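Local coordinates for flagellar motor switch protein FliG (Thermotoga maritima, PDB 3AJC) that probably forms part of the switch complex at the base of the flagellar basal body, which interacts with chemotaxis proteins and motor components that set the direction of rotation, at residues Ile28-Val31 / Leu32-Asp36; Val55-Arg58 / Ile59-Glu63; Gly91-Thr94 / Ala95-Met99. All blocks are in the same frame, centred on the assembly; numbering follows the deposited sequence.

All three contacts are local turns of helix in the all-helical MC fragment of FliG. Along the chain they come in series: contact 1 at the C-terminal end of helix 25-33, contact 2 at that of helix 49-60, contact 3 at the start of helix 92-100. Their centres lie 9 to 11 Å apart, and each touches the other two. Ala29 CB packs on Arg58 CB between contacts 1 and 2. Between contacts 2 and 3, Gly91 N probably bonds to Ile59 O. Contacts 1 and 2 belong to the FliG middle domain. Contact 2 holds Arg58 of the EHPQR motif, which is important for FliM binding. The packing of contact 1 against it is consistent with a part in shaping that region.

Contact 1 of 3, residues Ile28-Val31 / Leu32-Asp36; sequences IAVV and LSYLD
Tyr34 and Val30 lie side by side one turn apart, where helix 25-33 of the FliG middle domain runs out. Their apolar contact is Val30 CG1 to Tyr34 CE1, at 4.1 Å. With CG1 anti to the backbone N (chi1 166°), this Val30 branch comes up to Tyr34 CD1 and CE1. Val30 O sits at the ring edge, near its plane, 3.0 Å from Tyr34 CD1. A second apolar pair is Ile28 CG2 with Leu32 CG, 4.2 Å apart. Leu35 brings its CG to within 3.4 Å of Val31 O.

The hydrogen bonds change character along the turn. Leu32 N gives a straight helical bond to Ile28 O, with an N-H...O angle of 172°. Ser33 N bonds to Ala29 O. Tyr34 N then bonds to Val31 O at 3.2 Å, a span of three residues instead of four, from above the carbonyl plane. Ser33 OG donates to Val30 O at 3.1 Å, also from above the plane.

Outside the turn, Tyr34 meets the Phe5 ring, and Ala29 and Leu32 pack on helix 49-60. A carbonyl near the helix end thus gains the Ser33 hydroxyl as a donor, while apolar groups join this helix to its neighbours.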
# COMPACT_ATOMS: atom_id res chain seq x y z
N ILE A 28 -2.40 18.53 -9.05
CA ILE A 28 -1.69 18.16 -7.82
C ILE A 28 -1.58 16.64 -7.75
O ILE A 28 -0.52 16.10 -7.47
CB ILE A 28 -2.44 18.68 -6.57
CG1 ILE A 28 -2.46 20.22 -6.57
CG2 ILE A 28 -1.77 18.15 -5.30
CD1 ILE A 28 -3.19 20.84 -5.39
N ALA A 29 -2.70 15.97 -8.03
CA ALA A 29 -2.77 14.51 -8.03
C ALA A 29 -1.71 13.92 -8.96
O ALA A 29 -1.04 12.93 -8.62
CB ALA A 29 -4.14 14.07 -8.47
N VAL A 30 -1.54 14.52 -10.13
CA VAL A 30 -0.57 14.05 -11.10
C VAL A 30 0.87 14.13 -10.60
O VAL A 30 1.65 13.17 -10.76
CB VAL A 30 -0.66 14.84 -12.43
CG1 VAL A 30 0.56 14.57 -13.29
CG2 VAL A 30 -1.92 14.43 -13.18
N VAL A 31 1.23 15.27 -10.03
CA VAL A 31 2.59 15.46 -9.54
C VAL A 31 2.92 14.48 -8.41
O VAL A 31 3.97 13.86 -8.41
CB VAL A 31 2.81 16.90 -9.01
CG1 VAL A 31 4.23 17.02 -8.43
CG2 VAL A 31 2.60 17.91 -10.12
N LEU A 32 2.01 14.35 -7.45
CA LEU A 32 2.24 13.47 -6.31
C LEU A 32 2.27 12.00 -6.67
O LEU A 32 3.06 11.23 -6.10
CB LEU A 32 1.18 13.70 -5.22
CG LEU A 32 1.02 15.09 -4.56
CD1 LEU A 32 0.38 14.93 -3.18
CD2 LEU A 32 2.36 15.74 -4.41
N SER A 33 1.41 11.59 -7.60
CA SER A 33 1.37 10.18 -8.00
C SER A 33 2.69 9.76 -8.64
O SER A 33 2.95 8.56 -8.79
CB SER A 33 0.19 9.91 -8.95
OG SER A 33 0.50 10.30 -10.28
N TYR A 34 3.54 10.73 -8.99
CA TYR A 34 4.84 10.44 -9.58
C TYR A 34 5.98 10.40 -8.57
O TYR A 34 7.11 10.01 -8.89
CB TYR A 34 5.20 11.46 -10.66
CG TYR A 34 4.69 11.11 -12.04
CD1 TYR A 34 3.58 11.76 -12.58
CD2 TYR A 34 5.30 10.11 -12.79
CE1 TYR A 34 3.09 11.42 -13.84
CE2 TYR A 34 4.83 9.77 -14.05
CZ TYR A 34 3.72 10.43 -14.57
OH TYR A 34 3.25 10.11 -15.82
N LEU A 35 5.70 10.81 -7.34
CA LEU A 35 6.72 10.84 -6.31
C LEU A 35 6.73 9.60 -5.42
O LEU A 35 5.81 8.77 -5.45
CB LEU A 35 6.54 12.07 -5.42
CG LEU A 35 6.47 13.42 -6.13
CD1 LEU A 35 6.06 14.50 -5.13
CD2 LEU A 35 7.82 13.74 -6.78
N ASP A 36 7.79 9.48 -4.64
CA ASP A 36 7.90 8.40 -3.69
C ASP A 36 6.78 8.76 -2.70
O ASP A 36 6.63 9.93 -2.33
CB ASP A 36 9.29 8.45 -3.03
CG ASP A 36 9.60 7.23 -2.20
OD1 ASP A 36 9.13 6.12 -2.58
OD2 ASP A 36 10.33 7.36 -1.19

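Contact 2 of 3, residues Val55-Arg58 / Ile59-Glu63; sequences VLKR and IALLE
Ile59 carries its CG1 beside the backbone N (chi1 -70°), and Val55 turns CG1 anti to its own N (chi1 162°). These torsions bring Val55 CG1 and Ile59 CD1 to 4.0 Å. The setting is the C-terminal turn of helix 49-60 in the FliG middle domain. Ile59 CG1 also rests 3.1 Å from Val55 O.

Ile59 N bonds to Val55 O at 3.1 Å and only weakly to Leu56 O. Ala60 N takes Leu56 O as its acceptor, and Leu61 N bonds to Lys57 O at 2.9 Å. Leu61 is the first residue to leave helical geometry.

Ile59 also packs on Thr94 and Ile98 of helix 92-100. With an alanine here, Val55 CG1 would probably lose its apolar mate on this turn, and a gap would open between the two helices.

The polar ends find partners elsewhere. Arg58 NH1 is hydrogen-bonded to Gln26 OE1, which links two residues of the EHPQR motif, important for the interaction with FliM. Lys57 NZ forms a salt bridge with Glu54. The aliphatic part of Lys57 stays with Leu61 as the two side chains cross, CG standing 4.0 Å from Leu61 CD1.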
# COMPACT_ATOMS: atom_id res chain seq x y z
N VAL A 55 -7.65 15.84 -3.48
CA VAL A 55 -6.40 15.46 -4.13
C VAL A 55 -6.13 13.97 -3.96
O VAL A 55 -5.66 13.30 -4.88
CB VAL A 55 -5.20 16.25 -3.56
CG1 VAL A 55 -3.90 15.54 -3.91
CG2 VAL A 55 -5.22 17.68 -4.12
N LEU A 56 -6.43 13.44 -2.77
CA LEU A 56 -6.19 12.03 -2.51
C LEU A 56 -7.13 11.18 -3.38
O LEU A 56 -6.72 10.15 -3.93
CB LEU A 56 -6.39 11.72 -1.01
CG LEU A 56 -5.95 10.34 -0.51
CD1 LEU A 56 -6.92 9.24 -0.94
CD2 LEU A 56 -4.55 10.05 -1.03
N LYS A 57 -8.37 11.64 -3.52
CA LYS A 57 -9.35 10.92 -4.34
C LYS A 57 -8.92 10.90 -5.81
O LYS A 57 -9.02 9.87 -6.48
CB LYS A 57 -10.73 11.56 -4.20
CG LYS A 57 -11.85 10.77 -4.86
CD LYS A 57 -13.20 11.45 -4.68
CE LYS A 57 -13.30 12.72 -5.51
NZ LYS A 57 -14.62 13.41 -5.35
N ARG A 58 -8.45 12.04 -6.32
CA ARG A 58 -8.00 12.14 -7.71
C ARG A 58 -6.79 11.25 -7.96
O ARG A 58 -6.59 10.76 -9.07
CB ARG A 58 -7.66 13.58 -8.06
CG ARG A 58 -8.88 14.44 -8.34
CD ARG A 58 -8.50 15.90 -8.47
NE ARG A 58 -9.68 16.73 -8.70
CZ ARG A 58 -10.35 16.77 -9.84
NH1 ARG A 58 -9.97 16.03 -10.87
NH2 ARG A 58 -11.43 17.54 -9.96
N ILE A 59 -5.97 11.05 -6.93
CA ILE A 59 -4.80 10.20 -7.07
C ILE A 59 -5.30 8.76 -7.18
O ILE A 59 -4.78 7.95 -7.97
CB ILE A 59 -3.85 10.33 -5.85
CG1 ILE A 59 -3.18 11.71 -5.86
CG2 ILE A 59 -2.80 9.21 -5.89
CD1 ILE A 59 -2.27 11.98 -4.67
N ALA A 60 -6.32 8.45 -6.39
CA ALA A 60 -6.90 7.12 -6.36
C ALA A 60 -7.59 6.79 -7.68
O ALA A 60 -7.55 5.65 -8.14
CB ALA A 60 -7.90 7.02 -5.21
N LEU A 61 -8.22 7.79 -8.30
CA LEU A 61 -8.93 7.60 -9.56
C LEU A 61 -8.25 8.32 -10.71
O LEU A 61 -8.91 8.74 -11.67
CB LEU A 61 -10.36 8.13 -9.40
CG LEU A 61 -11.20 7.59 -8.24
CD1 LEU A 61 -12.41 8.48 -8.06
CD2 LEU A 61 -11.63 6.14 -8.50
N LEU A 62 -6.93 8.44 -10.62
CA LEU A 62 -6.16 9.16 -11.62
C LEU A 62 -6.54 9.05 -13.10
O LEU A 62 -6.72 10.06 -13.77
CB LEU A 62 -4.67 8.84 -11.47
CG LEU A 62 -3.78 9.86 -12.19
CD1 LEU A 62 -3.92 11.22 -11.52
CD2 LEU A 62 -2.33 9.39 -12.14
N GLU A 63 -6.61 7.84 -13.64
CA GLU A 63 -6.95 7.72 -15.05
C GLU A 63 -8.22 6.90 -15.22
O GLU A 63 -8.51 6.38 -16.30
CB GLU A 63 -5.79 7.08 -15.81
CG GLU A 63 -4.60 8.01 -15.96
CD GLU A 63 -3.27 7.28 -16.00
OE1 GLU A 63 -2.24 7.95 -16.17
OE2 GLU A 63 -3.27 6.03 -15.85

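Contact 3 of 3, residues Gly91-Thr94 / Ala95-Met99; sequences GIDT and AAEIM
Thr94 meets Ile98 one turn further along, both side chains running in the same direction. They belong to the first turns of helix 92-100, with Gly91 at its N-cap position. Thr94 has the most surface buried here, followed by Ala95.

Thr94 OG1 lies beside the backbone N (chi1 -57°), and the methyl CG2 is anti to that N. Placed there, the methyl meets Ile98 CD1 at 4.0 Å. Thr94 OG1 makes a weak hydrogen bond back to Gly90 O. The carbonyl of Thr94 accepts a bond from Ile98 N at 2.9 Å, and Ile98 CG1 comes to 3.2 Å from the same oxygen. Ile98 also reaches helix 37-46.

Ala95 closes the first turn. Its N-H points almost straight at Gly91 O, at 171° and 3.2 Å. Its CB rests near the carbonyl oxygens of Gly91 and Ile92, while it packs on Ala60 of helix 49-60. Ala96 N continues the pattern with Ile92 O at 2.9 Å.

Glu97 is exposed, and Asp93 partly so. The Asp93 carbonyl O accepts from Glu97 N, and the Glu97 side chain runs past that oxygen, with CB, CG and CD all near it. The two acidic groups would probably repel each other somewhat, but Asp93 OD2 has a salt bridge to Arg128 of helix 119-128, which is likely to offset this. The two carboxylate planes are turned 54° apart, and Asp93 OD1 is 3.8 Å from Glu97 OE2.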
# COMPACT_ATOMS: atom_id res chain seq x y z
N GLY A 91 -3.56 5.55 -9.11
CA GLY A 91 -4.27 4.34 -8.71
C GLY A 91 -4.47 4.12 -7.22
O GLY A 91 -4.03 4.91 -6.38
N ILE A 92 -5.14 3.02 -6.90
CA ILE A 92 -5.43 2.65 -5.52
C ILE A 92 -4.20 2.36 -4.67
O ILE A 92 -4.14 2.76 -3.51
CB ILE A 92 -6.37 1.41 -5.46
CG1 ILE A 92 -7.64 1.68 -6.27
CG2 ILE A 92 -6.72 1.07 -4.01
CD1 ILE A 92 -8.41 2.92 -5.82
N ASP A 93 -3.22 1.66 -5.24
CA ASP A 93 -2.00 1.35 -4.50
C ASP A 93 -1.22 2.61 -4.10
O ASP A 93 -0.76 2.74 -2.97
CB ASP A 93 -1.11 0.42 -5.33
CG ASP A 93 -1.28 -1.04 -4.94
OD1 ASP A 93 -0.74 -1.43 -3.88
OD2 ASP A 93 -1.95 -1.79 -5.69
N THR A 94 -1.08 3.53 -5.04
CA THR A 94 -0.39 4.79 -4.77
C THR A 94 -1.08 5.50 -3.60
O THR A 94 -0.44 5.86 -2.61
CB THR A 94 -0.43 5.69 -6.00
OG1 THR A 94 0.14 4.99 -7.11
CG2 THR A 94 0.35 6.99 -5.76
N ALA A 95 -2.39 5.68 -3.72
CA ALA A 95 -3.19 6.33 -2.69
C ALA A 95 -3.01 5.69 -1.32
O ALA A 95 -2.77 6.38 -0.33
CB ALA A 95 -4.66 6.33 -3.10
N ALA A 96 -3.14 4.36 -1.27
CA ALA A 96 -3.00 3.61 -0.03
C ALA A 96 -1.62 3.79 0.60
O ALA A 96 -1.49 3.88 1.82
CB ALA A 96 -3.26 2.11 -0.29
N GLU A 97 -0.59 3.83 -0.25
CA GLU A 97 0.78 3.99 0.20
C GLU A 97 0.96 5.39 0.80
O GLU A 97 1.67 5.57 1.79
CB GLU A 97 1.75 3.77 -0.97
CG GLU A 97 2.08 2.29 -1.23
CD GLU A 97 2.55 2.00 -2.66
OE1 GLU A 97 3.30 2.81 -3.23
OE2 GLU A 97 2.18 0.94 -3.20
N ILE A 98 0.31 6.37 0.19
CA ILE A 98 0.39 7.75 0.67
C ILE A 98 -0.34 7.84 2.01
O ILE A 98 0.15 8.45 2.96
CB ILE A 98 -0.25 8.71 -0.34
CG1 ILE A 98 0.60 8.73 -1.62
CG2 ILE A 98 -0.43 10.09 0.28
CD1 ILE A 98 0.09 9.64 -2.72
N MET A 99 -1.50 7.19 2.10
CA MET A 99 -2.28 7.20 3.32
C MET A 99 -1.51 6.55 4.48
O MET A 99 -1.59 7.00 5.62
CB MET A 99 -3.62 6.49 3.09
CG MET A 99 -4.60 7.23 2.17
SD MET A 99 -5.41 8.66 2.96
CE MET A 99 -6.81 7.87 3.74